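Local coordinates for protein citrate lyase, subunit 1 (Methanosaeta concilii, PDB 6HXI) that probably cleaves citrate at the expense of ATP and coenzyme A to give acetyl-CoA and oxaloacetate, as an ATP citrate lyase, at residues I122-E127 and R188-T193. Residues are numbered along the deposited sequence; the frame is centred on the assembly and turned at random.
Sequences ISSDYE and RFYSDT
Tyr-190 reaches from the helix across to the strand and lays one face of its ring against Ile-122, whose CG2 methyl sits 3.5 Å from the ring centroid and only 3° off the ring normal. This is a CH-pi contact centred on the face, and it is the tight part of the interface. With CG1 of the isoleucine beside the backbone N (chi1 -44°), CG2 lies anti to that N and is set over the ring, while CD1 extends back to within 4.0 Å of Tyr-190 CB; the isoleucine and the tyrosine run antiparallel alongside one another. A beta-branched isoleucine suits a strand and offers a broad apolar surface to a flat ring. Tyrosine suits its place because its flat ring packs on Ile-122 while its hydroxyl reaches Ser-124: with CG anti to the backbone N (chi1 175°), the phenol extends far enough for its OH to lie 2.7 Å from Ser-124 OG, which approaches at the ring edge, in the plane. The same OH also makes a weak hydrogen bond to Ala-196 O. Replacing Tyr-190 by an alanine would probably open a gap beside Ile-122 CG2 and deprive Ser-124 OG of its phenol partner. Toward Ser-124 the packing thins and the side becomes partly exposed: this small serine is held chiefly by its hydroxyl, which also hydrogen-bonds Asp-129, and its carbonyl O bonds Tyr-207 of the neighbouring succinyl-CoA ligase-like alpha subunit. Within the ATP-grasp family region, helix 173-192 packs on an antiparallel sheet, where strand 118-125 runs between strands 195-206 and 128-134; Val-198 and Ile-131 touch Ile-122 from these two neighbours, and Phe-195 and Val-198 also pack against Tyr-190.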
ATOM      1  N   ILE C 122      42.646  -1.129 -57.993  1.00 50.13           N
ATOM      2  CA  ILE C 122      42.323  -0.135 -56.982  1.00 47.88           C
ATOM      3  C   ILE C 122      42.888  -0.602 -55.647  1.00 52.23           C
ATOM      4  O   ILE C 122      42.666  -1.730 -55.222  1.00 50.06           O
ATOM      5  CB  ILE C 122      40.836   0.320 -56.915  1.00 49.55           C
ATOM      6  CG1 ILE C 122      40.235   0.580 -58.315  1.00 49.36           C
ATOM      7  CG2 ILE C 122      40.686   1.575 -56.000  1.00 49.21           C
ATOM      8  CD1 ILE C 122      38.721   0.653 -58.334  1.00 51.92           C
ATOM      9  N   SER C 123      43.675   0.274 -55.033  1.00 51.14           N
ATOM     10  CA  SER C 123      44.353   0.091 -53.759  1.00 51.07           C
ATOM     11  C   SER C 123      44.205   1.397 -52.999  1.00 54.15           C
ATOM     12  O   SER C 123      43.939   2.428 -53.611  1.00 54.48           O
ATOM     13  CB  SER C 123      45.834  -0.165 -54.017  1.00 56.91           C
ATOM     14  OG  SER C 123      46.370  -0.999 -53.009  1.00 70.12           O
ATOM     15  N   SER C 124      44.413   1.387 -51.683  1.00 49.90           N
ATOM     16  CA  SER C 124      44.321   2.629 -50.931  1.00 48.07           C
ATOM     17  C   SER C 124      45.633   3.041 -50.289  1.00 51.62           C
ATOM     18  O   SER C 124      46.455   2.182 -49.970  1.00 51.84           O
ATOM     19  CB  SER C 124      43.233   2.527 -49.881  1.00 49.18           C
ATOM     20  OG  SER C 124      41.966   2.301 -50.471  1.00 57.56           O
ATOM     21  N   ASP C 125      45.827   4.358 -50.113  1.00 48.24           N
ATOM     22  CA  ASP C 125      46.980   4.952 -49.427  1.00 50.09           C
ATOM     23  C   ASP C 125      46.455   5.845 -48.296  1.00 54.53           C
ATOM     24  O   ASP C 125      45.242   5.908 -48.135  1.00 53.08           O
ATOM     25  CB  ASP C 125      47.953   5.671 -50.396  1.00 53.05           C
ATOM     26  CG  ASP C 125      47.479   6.942 -51.103  1.00 60.92           C
ATOM     27  OD1 ASP C 125      46.399   7.472 -50.739  1.00 61.02           O
ATOM     28  OD2 ASP C 125      48.193   7.410 -52.014  1.00 64.56           O
ATOM     29  N   TYR C 126      47.322   6.530 -47.520  1.00 52.58           N
ATOM     30  CA  TYR C 126      46.844   7.354 -46.394  1.00 52.61           C
ATOM     31  C   TYR C 126      45.973   8.566 -46.793  1.00 57.63           C
ATOM     32  O   TYR C 126      45.273   9.105 -45.941  1.00 57.10           O
ATOM     33  CB  TYR C 126      48.009   7.822 -45.486  1.00 54.53           C
ATOM     34  CG  TYR C 126      48.869   6.721 -44.898  1.00 55.56           C
ATOM     35  CD1 TYR C 126      48.352   5.826 -43.962  1.00 56.50           C
ATOM     36  CD2 TYR C 126      50.226   6.641 -45.190  1.00 58.37           C
ATOM     37  CE1 TYR C 126      49.142   4.815 -43.410  1.00 57.72           C
ATOM     38  CE2 TYR C 126      51.031   5.645 -44.632  1.00 60.46           C
ATOM     39  CZ  TYR C 126      50.486   4.741 -43.734  1.00 67.29           C
ATOM     40  OH  TYR C 126      51.270   3.768 -43.175  1.00 73.10           O
ATOM     41  N   GLU C 127      46.011   8.990 -48.064  1.00 55.35           N
ATOM     42  CA  GLU C 127      45.288  10.186 -48.526  1.00 56.26           C
ATOM     43  C   GLU C 127      44.011   9.880 -49.323  1.00 58.78           C
ATOM     44  O   GLU C 127      43.176  10.764 -49.526  1.00 58.64           O
ATOM     45  CB  GLU C 127      46.227  11.116 -49.326  1.00 59.98           C
ATOM     46  CG  GLU C 127      47.501  11.513 -48.588  1.00 74.52           C
ATOM     47  CD  GLU C 127      48.670  12.006 -49.430  1.00112.00           C
ATOM     48  OE1 GLU C 127      49.673  12.452 -48.827  1.00116.98           O
ATOM     49  OE2 GLU C 127      48.615  11.899 -50.679  1.00110.92           O
ATOM     50  N   ARG C 188      33.381   3.077 -57.336  1.00 49.99           N
ATOM     51  CA  ARG C 188      32.148   3.150 -56.549  1.00 48.91           C
ATOM     52  C   ARG C 188      31.868   1.781 -55.942  1.00 49.65           C
ATOM     53  O   ARG C 188      31.547   1.683 -54.761  1.00 49.70           O
ATOM     54  CB  ARG C 188      30.980   3.633 -57.430  1.00 49.78           C
ATOM     55  CG  ARG C 188      31.155   5.046 -57.966  1.00 48.46           C
ATOM     56  CD  ARG C 188      29.829   5.590 -58.471  1.00 56.12           C
ATOM     57  NE  ARG C 188      29.997   6.687 -59.428  1.00 60.35           N
ATOM     58  CZ  ARG C 188      30.144   7.970 -59.100  1.00 73.74           C
ATOM     59  NH1 ARG C 188      30.189   8.340 -57.824  1.00 62.49           N
ATOM     60  NH2 ARG C 188      30.281   8.889 -60.045  1.00 64.25           N
ATOM     61  N   PHE C 189      32.081   0.729 -56.734  1.00 45.81           N
ATOM     62  CA  PHE C 189      31.959  -0.657 -56.325  1.00 46.01           C
ATOM     63  C   PHE C 189      32.982  -0.975 -55.219  1.00 46.74           C
ATOM     64  O   PHE C 189      32.628  -1.584 -54.222  1.00 44.32           O
ATOM     65  CB  PHE C 189      32.134  -1.564 -57.557  1.00 49.29           C
ATOM     66  CG  PHE C 189      32.258  -3.047 -57.299  1.00 51.47           C
ATOM     67  CD1 PHE C 189      31.144  -3.804 -56.956  1.00 54.93           C
ATOM     68  CD2 PHE C 189      33.486  -3.694 -57.439  1.00 53.71           C
ATOM     69  CE1 PHE C 189      31.257  -5.176 -56.721  1.00 56.54           C
ATOM     70  CE2 PHE C 189      33.598  -5.067 -57.203  1.00 57.60           C
ATOM     71  CZ  PHE C 189      32.479  -5.801 -56.844  1.00 55.91           C
ATOM     72  N   TYR C 190      34.225  -0.516 -55.379  1.00 45.52           N
ATOM     73  CA  TYR C 190      35.329  -0.698 -54.419  1.00 45.21           C
ATOM     74  C   TYR C 190      34.968  -0.023 -53.072  1.00 49.35           C
ATOM     75  O   TYR C 190      35.069  -0.644 -52.004  1.00 48.32           O
ATOM     76  CB  TYR C 190      36.606  -0.083 -55.036  1.00 45.68           C
ATOM     77  CG  TYR C 190      37.830  -0.063 -54.142  1.00 47.41           C
ATOM     78  CD1 TYR C 190      38.734  -1.118 -54.142  1.00 48.82           C
ATOM     79  CD2 TYR C 190      38.136   1.057 -53.368  1.00 47.95           C
ATOM     80  CE1 TYR C 190      39.875  -1.094 -53.339  1.00 48.15           C
ATOM     81  CE2 TYR C 190      39.285   1.102 -52.584  1.00 47.71           C
ATOM     82  CZ  TYR C 190      40.147   0.020 -52.568  1.00 51.52           C
ATOM     83  OH  TYR C 190      41.273   0.047 -51.787  1.00 55.21           O
ATOM     84  N   SER C 191      34.505   1.233 -53.164  1.00 47.32           N
ATOM     85  CA  SER C 191      34.135   2.120 -52.066  1.00 47.60           C
ATOM     86  C   SER C 191      32.913   1.698 -51.270  1.00 53.66           C
ATOM     87  O   SER C 191      32.895   1.886 -50.057  1.00 53.78           O
ATOM     88  CB  SER C 191      33.938   3.536 -52.590  1.00 51.33           C
ATOM     89  OG  SER C 191      35.180   4.215 -52.527  1.00 67.02           O
ATOM     90  N   ASP C 192      31.876   1.190 -51.943  1.00 52.00           N
ATOM     91  CA  ASP C 192      30.637   0.800 -51.280  1.00 52.69           C
ATOM     92  C   ASP C 192      30.590  -0.653 -50.828  1.00 53.50           C
ATOM     93  O   ASP C 192      29.778  -0.968 -49.943  1.00 53.39           O
ATOM     94  CB  ASP C 192      29.423   1.127 -52.167  1.00 57.66           C
ATOM     95  CG  ASP C 192      29.261   2.587 -52.578  1.00 69.30           C
ATOM     96  OD1 ASP C 192      29.815   3.471 -51.878  1.00 71.65           O
ATOM     97  OD2 ASP C 192      28.550   2.845 -53.578  1.00 70.90           O
ATOM     98  N   THR C 193      31.460  -1.531 -51.394  1.00 46.76           N
ATOM     99  CA  THR C 193      31.458  -2.961 -51.067  1.00 46.08           C
ATOM    100  C   THR C 193      32.608  -3.379 -50.096  1.00 47.90           C
ATOM    101  O   THR C 193      32.762  -4.570 -49.812  1.00 48.96           O
ATOM    102  CB  THR C 193      31.403  -3.799 -52.352  1.00 50.66           C
ATOM    103  OG1 THR C 193      30.614  -3.091 -53.297  1.00 52.22           O
ATOM    104  CG2 THR C 193      30.770  -5.176 -52.144  1.00 48.79           C
TER